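Local coordinates for outer membrane protein Omp121 (Bacteroides thetaiotaomicron, PDB 5FQ8), which probably imports peptides across the outer membrane as a TonB-dependent receptor and binds metal ions such as calcium, at residues 828-840 and 887-900. Numbering follows the deposited sequence.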
loop_
_atom_site.group_PDB
_atom_site.type_symbol
_atom_site.label_atom_id
_atom_site.label_comp_id
_atom_site.label_asym_id
_atom_site.label_seq_id
_atom_site.Cartn_x
_atom_site.Cartn_y
_atom_site.Cartn_z
ATOM N N VAL B 828 -27.340 -21.817 -20.949
ATOM C CA VAL B 828 -26.854 -20.621 -21.618
ATOM C C VAL B 828 -25.835 -19.936 -20.726
ATOM O O VAL B 828 -25.831 -20.108 -19.513
ATOM C CB VAL B 828 -28.044 -19.698 -21.975
ATOM C CG1 VAL B 828 -28.569 -19.010 -20.757
ATOM C CG2 VAL B 828 -27.666 -18.712 -23.027
ATOM N N MET B 829 -24.951 -19.164 -21.345
ATOM C CA MET B 829 -23.916 -18.456 -20.619
ATOM C C MET B 829 -23.590 -17.166 -21.355
ATOM O O MET B 829 -23.665 -17.120 -22.581
ATOM C CB MET B 829 -22.668 -19.334 -20.480
ATOM C CG MET B 829 -21.994 -19.644 -21.808
ATOM S SD MET B 829 -20.577 -20.728 -21.710
ATOM C CE MET B 829 -19.669 -20.004 -20.384
ATOM N N TYR B 830 -23.237 -16.118 -20.615
ATOM C CA TYR B 830 -22.822 -14.885 -21.269
ATOM C C TYR B 830 -21.447 -15.055 -21.885
ATOM O O TYR B 830 -20.532 -15.571 -21.243
ATOM C CB TYR B 830 -22.780 -13.708 -20.296
ATOM C CG TYR B 830 -22.151 -12.490 -20.957
ATOM C CD1 TYR B 830 -22.906 -11.663 -21.770
ATOM C CD2 TYR B 830 -20.793 -12.200 -20.810
ATOM C CE1 TYR B 830 -22.348 -10.588 -22.404
ATOM C CE2 TYR B 830 -20.226 -11.114 -21.446
ATOM C CZ TYR B 830 -21.019 -10.309 -22.239
ATOM O OH TYR B 830 -20.492 -9.226 -22.896
ATOM N N SER B 831 -21.272 -14.568 -23.105
ATOM C CA SER B 831 -19.992 -14.717 -23.782
ATOM C C SER B 831 -19.491 -13.382 -24.308
ATOM O O SER B 831 -19.976 -12.905 -25.333
ATOM C CB SER B 831 -20.098 -15.718 -24.917
ATOM O OG SER B 831 -19.052 -15.466 -25.821
ATOM N N ARG B 832 -18.475 -12.812 -23.653
ATOM C CA ARG B 832 -17.879 -11.577 -24.158
ATOM C C ARG B 832 -17.059 -11.817 -25.416
ATOM O O ARG B 832 -16.749 -10.863 -26.129
ATOM C CB ARG B 832 -17.013 -10.904 -23.079
ATOM C CG ARG B 832 -16.712 -9.421 -23.322
ATOM C CD ARG B 832 -15.529 -8.884 -22.541
ATOM N NE ARG B 832 -15.309 -7.466 -22.816
ATOM C CZ ARG B 832 -14.432 -6.994 -23.691
ATOM N NH1 ARG B 832 -13.660 -7.807 -24.354
ATOM N NH2 ARG B 832 -14.332 -5.703 -23.908
ATOM N N THR B 833 -16.720 -13.071 -25.710
ATOM C CA THR B 833 -15.986 -13.368 -26.933
ATOM C C THR B 833 -16.861 -13.186 -28.160
ATOM O O THR B 833 -16.394 -12.725 -29.205
ATOM C CB THR B 833 -15.438 -14.784 -26.879
ATOM O OG1 THR B 833 -14.740 -14.978 -25.653
ATOM C CG2 THR B 833 -14.494 -15.005 -28.004
ATOM N N LYS B 834 -18.134 -13.541 -28.052
ATOM C CA LYS B 834 -19.069 -13.195 -29.107
ATOM C C LYS B 834 -19.340 -11.699 -29.103
ATOM O O LYS B 834 -19.393 -11.069 -30.163
ATOM C CB LYS B 834 -20.361 -13.991 -28.933
ATOM C CG LYS B 834 -21.339 -13.871 -30.065
ATOM C CD LYS B 834 -22.700 -14.397 -29.677
ATOM C CE LYS B 834 -23.655 -14.348 -30.839
ATOM N NZ LYS B 834 -24.981 -14.890 -30.471
ATOM N N ASP B 835 -19.472 -11.112 -27.917
ATOM C CA ASP B 835 -19.699 -9.678 -27.795
ATOM C C ASP B 835 -18.653 -8.876 -28.560
ATOM O O ASP B 835 -18.987 -8.040 -29.405
ATOM C CB ASP B 835 -19.687 -9.285 -26.319
ATOM C CG ASP B 835 -20.611 -8.143 -26.013
ATOM O OD1 ASP B 835 -20.844 -7.305 -26.902
ATOM O OD2 ASP B 835 -21.105 -8.093 -24.874
ATOM N N ILE B 836 -17.377 -9.107 -28.262
ATOM C CA ILE B 836 -16.333 -8.279 -28.838
ATOM C C ILE B 836 -16.196 -8.536 -30.325
ATOM O O ILE B 836 -15.788 -7.646 -31.078
ATOM C CB ILE B 836 -15.004 -8.512 -28.107
ATOM C CG1 ILE B 836 -13.972 -7.503 -28.561
ATOM C CG2 ILE B 836 -14.504 -9.891 -28.376
ATOM C CD1 ILE B 836 -14.417 -6.116 -28.344
ATOM N N ASN B 837 -16.566 -9.732 -30.781
ATOM C CA ASN B 837 -16.380 -10.069 -32.180
ATOM C C ASN B 837 -17.542 -9.625 -33.032
ATOM O O ASN B 837 -17.365 -9.345 -34.217
ATOM C CB ASN B 837 -16.152 -11.564 -32.334
ATOM C CG ASN B 837 -14.783 -11.954 -31.934
ATOM O OD1 ASN B 837 -13.823 -11.736 -32.659
ATOM N ND2 ASN B 837 -14.671 -12.508 -30.757
ATOM N N TYR B 838 -18.733 -9.561 -32.459
ATOM C CA TYR B 838 -19.795 -8.804 -33.097
ATOM C C TYR B 838 -19.423 -7.331 -33.195
ATOM O O TYR B 838 -19.379 -6.765 -34.292
ATOM C CB TYR B 838 -21.100 -9.010 -32.336
ATOM C CG TYR B 838 -21.895 -10.183 -32.859
ATOM C CD1 TYR B 838 -21.278 -11.404 -33.134
ATOM C CD2 TYR B 838 -23.258 -10.072 -33.081
ATOM C CE1 TYR B 838 -22.001 -12.475 -33.614
ATOM C CE2 TYR B 838 -23.980 -11.119 -33.546
ATOM C CZ TYR B 838 -23.350 -12.322 -33.818
ATOM O OH TYR B 838 -24.085 -13.373 -34.297
ATOM N N PHE B 839 -19.109 -6.700 -32.058
ATOM C CA PHE B 839 -18.834 -5.261 -32.055
ATOM C C PHE B 839 -17.713 -4.900 -33.011
ATOM O O PHE B 839 -17.771 -3.876 -33.695
ATOM C CB PHE B 839 -18.473 -4.783 -30.650
ATOM C CG PHE B 839 -17.841 -3.420 -30.627
ATOM C CD1 PHE B 839 -18.617 -2.277 -30.710
ATOM C CD2 PHE B 839 -16.481 -3.277 -30.516
ATOM C CE1 PHE B 839 -18.048 -1.032 -30.688
ATOM C CE2 PHE B 839 -15.907 -2.031 -30.498
ATOM C CZ PHE B 839 -16.692 -0.905 -30.582
ATOM N N THR B 840 -16.685 -5.717 -33.062
ATOM C CA THR B 840 -15.512 -5.363 -33.832
ATOM C C THR B 840 -15.625 -5.729 -35.301
ATOM O O THR B 840 -14.700 -5.428 -36.062
ATOM C CB THR B 840 -14.304 -6.034 -33.222
ATOM O OG1 THR B 840 -13.132 -5.384 -33.691
ATOM C CG2 THR B 840 -14.266 -7.447 -33.628
ATOM N N TRP B 887 -24.910 -4.831 -35.562
ATOM C CA TRP B 887 -24.297 -6.033 -35.036
ATOM C C TRP B 887 -23.693 -5.816 -33.665
ATOM O O TRP B 887 -23.735 -6.717 -32.829
ATOM C CB TRP B 887 -23.255 -6.539 -36.025
ATOM C CG TRP B 887 -23.903 -7.057 -37.249
ATOM C CD1 TRP B 887 -23.875 -6.515 -38.491
ATOM C CD2 TRP B 887 -24.737 -8.200 -37.327
ATOM N NE1 TRP B 887 -24.627 -7.267 -39.346
ATOM C CE2 TRP B 887 -25.168 -8.308 -38.647
ATOM C CE3 TRP B 887 -25.155 -9.152 -36.402
ATOM C CZ2 TRP B 887 -25.989 -9.322 -39.066
ATOM C CZ3 TRP B 887 -25.976 -10.166 -36.824
ATOM C CH2 TRP B 887 -26.380 -10.245 -38.141
ATOM N N GLY B 888 -23.150 -4.633 -33.404
ATOM C CA GLY B 888 -22.612 -4.375 -32.085
ATOM C C GLY B 888 -23.667 -4.528 -31.013
ATOM O O GLY B 888 -23.400 -5.065 -29.940
ATOM N N ASP B 889 -24.885 -4.066 -31.295
ATOM C CA ASP B 889 -25.942 -4.144 -30.302
ATOM C C ASP B 889 -26.510 -5.542 -30.211
ATOM O O ASP B 889 -27.190 -5.861 -29.231
ATOM C CB ASP B 889 -27.067 -3.154 -30.607
ATOM C CG ASP B 889 -26.596 -1.727 -30.678
ATOM O OD1 ASP B 889 -25.555 -1.395 -30.099
ATOM O OD2 ASP B 889 -27.293 -0.926 -31.315
ATOM N N GLY B 890 -26.248 -6.375 -31.209
ATOM C CA GLY B 890 -26.641 -7.764 -31.170
ATOM C C GLY B 890 -27.763 -8.074 -32.127
ATOM O O GLY B 890 -28.587 -8.953 -31.853
ATOM N N GLY B 891 -27.821 -7.348 -33.235
ATOM C CA GLY B 891 -28.831 -7.573 -34.251
ATOM C C GLY B 891 -30.235 -7.579 -33.705
ATOM O O GLY B 891 -30.491 -6.966 -32.670
ATOM N N SER B 892 -31.147 -8.303 -34.355
ATOM C CA SER B 892 -32.513 -8.330 -33.862
ATOM C C SER B 892 -32.600 -8.873 -32.450
ATOM O O SER B 892 -33.644 -8.743 -31.805
ATOM C CB SER B 892 -33.369 -9.153 -34.795
ATOM O OG SER B 892 -33.265 -8.652 -36.112
ATOM N N ASP B 893 -31.531 -9.453 -31.944
ATOM C CA ASP B 893 -31.576 -10.064 -30.636
ATOM C C ASP B 893 -31.161 -9.116 -29.527
ATOM O O ASP B 893 -31.448 -9.393 -28.358
ATOM C CB ASP B 893 -30.661 -11.284 -30.608
ATOM C CG ASP B 893 -31.330 -12.523 -31.086
ATOM O OD1 ASP B 893 -32.553 -12.659 -30.894
ATOM O OD2 ASP B 893 -30.609 -13.367 -31.652
ATOM N N MET B 894 -30.489 -8.024 -29.866
ATOM C CA MET B 894 -30.006 -6.996 -28.916
ATOM C C MET B 894 -29.066 -7.675 -27.916
ATOM O O MET B 894 -28.224 -8.493 -28.306
ATOM C CB MET B 894 -31.165 -6.255 -28.281
ATOM C CG MET B 894 -32.139 -5.695 -29.287
ATOM S SD MET B 894 -32.948 -4.182 -28.803
ATOM C CE MET B 894 -31.959 -3.009 -29.681
ATOM N N GLY B 895 -29.170 -7.352 -26.637
ATOM C CA GLY B 895 -28.240 -7.900 -25.677
ATOM C C GLY B 895 -28.318 -9.410 -25.564
ATOM O O GLY B 895 -27.297 -10.084 -25.395
ATOM N N SER B 896 -29.525 -9.963 -25.650
ATOM C CA SER B 896 -29.687 -11.400 -25.509
ATOM C C SER B 896 -28.885 -12.176 -26.542
ATOM O O SER B 896 -28.598 -13.355 -26.326
ATOM C CB SER B 896 -31.149 -11.748 -25.621
ATOM O OG SER B 896 -31.595 -11.363 -26.900
ATOM N N CYS B 897 -28.503 -11.537 -27.649
ATOM C CA CYS B 897 -27.663 -12.193 -28.644
ATOM C C CYS B 897 -26.424 -12.795 -28.023
ATOM O O CYS B 897 -25.894 -13.785 -28.531
ATOM C CB CYS B 897 -27.259 -11.198 -29.721
ATOM S SG CYS B 897 -26.025 -11.774 -30.861
ATOM N N PHE B 898 -25.960 -12.237 -26.918
ATOM C CA PHE B 898 -24.676 -12.618 -26.372
ATOM C C PHE B 898 -24.796 -13.588 -25.223
ATOM O O PHE B 898 -23.782 -13.950 -24.636
ATOM C CB PHE B 898 -23.909 -11.373 -25.958
ATOM C CG PHE B 898 -23.729 -10.396 -27.076
ATOM C CD1 PHE B 898 -23.019 -10.745 -28.202
ATOM C CD2 PHE B 898 -24.285 -9.147 -27.006
ATOM C CE1 PHE B 898 -22.858 -9.868 -29.230
ATOM C CE2 PHE B 898 -24.123 -8.257 -28.021
ATOM C CZ PHE B 898 -23.411 -8.610 -29.143
ATOM N N LEU B 899 -26.000 -14.027 -24.895
ATOM C CA LEU B 899 -26.164 -15.284 -24.189
ATOM C C LEU B 899 -26.029 -16.420 -25.192
ATOM O O LEU B 899 -26.744 -16.456 -26.199
ATOM C CB LEU B 899 -27.510 -15.326 -23.486
ATOM C CG LEU B 899 -27.582 -14.359 -22.323
ATOM C CD1 LEU B 899 -28.978 -14.251 -21.831
ATOM C CD2 LEU B 899 -26.688 -14.846 -21.226
ATOM N N VAL B 900 -25.100 -17.335 -24.923
ATOM C CA VAL B 900 -24.684 -18.363 -25.867
ATOM C C VAL B 900 -24.987 -19.741 -25.299
ATOM O O VAL B 900 -24.881 -19.963 -24.090
ATOM C CB VAL B 900 -23.190 -18.200 -26.183
ATOM C CG1 VAL B 900 -22.641 -19.424 -26.854
ATOM C CG2 VAL B 900 -23.007 -16.988 -27.044
#
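Met829 and Val900 form a hydrogen-bonded pair of a short antiparallel ladder that joins strand 828-831, just after barrel strand 815-825, to the start of strand 899-915, at the base of the long connection between these two strands of the TonB-dependent β-barrel. Met829 N gives to Val900 O at 2.9 Å, and Val900 N returns a bond to Met829 O. Tyr830 and Leu899 are the neighbouring non-hydrogen-bonded pair, and Ser831 N closes the ladder on Phe898 O at 3.0 Å. There the first chain turns into helix 832-839, whose Lys834 N is capped by Ser831 OG.

Aromatic packing joins this helix to the other segment. Trp887 and Phe898 each direct an edge at a face of the Tyr838 ring, in offset edge-to-face pairs with centroids 5.7 and 5.6 Å apart. Cys897 SG approaches the Tyr838 ring obliquely.

Phe898 is itself layered: the Asp835 carboxylate lies nearly parallel to one face (planes 14° apart), with OD1 3.6 Å above it, while Cys897 SG sits over the opposite face toward the rim. An alanine here would remove the ring from between them and probably leave a gap against Tyr838 and Asp835. Tyr830 OH bonds to Asp835 OD2, though modelled implausibly short, and would probably help to fix the carboxylate's rotation.

Lys834 leaves the helix fully extended, CG anti to N (chi1 -172°), passing Val900 CG2 with its CD and carrying NZ to a hydrogen bond with Cys897 O whose modelled length is too short to be relied on. Beyond the cluster, Phe839 packs on the bound peptide's backbone. At Tyr838, Trp887 O meets the ring edge in plane, 3.4 Å from CD2.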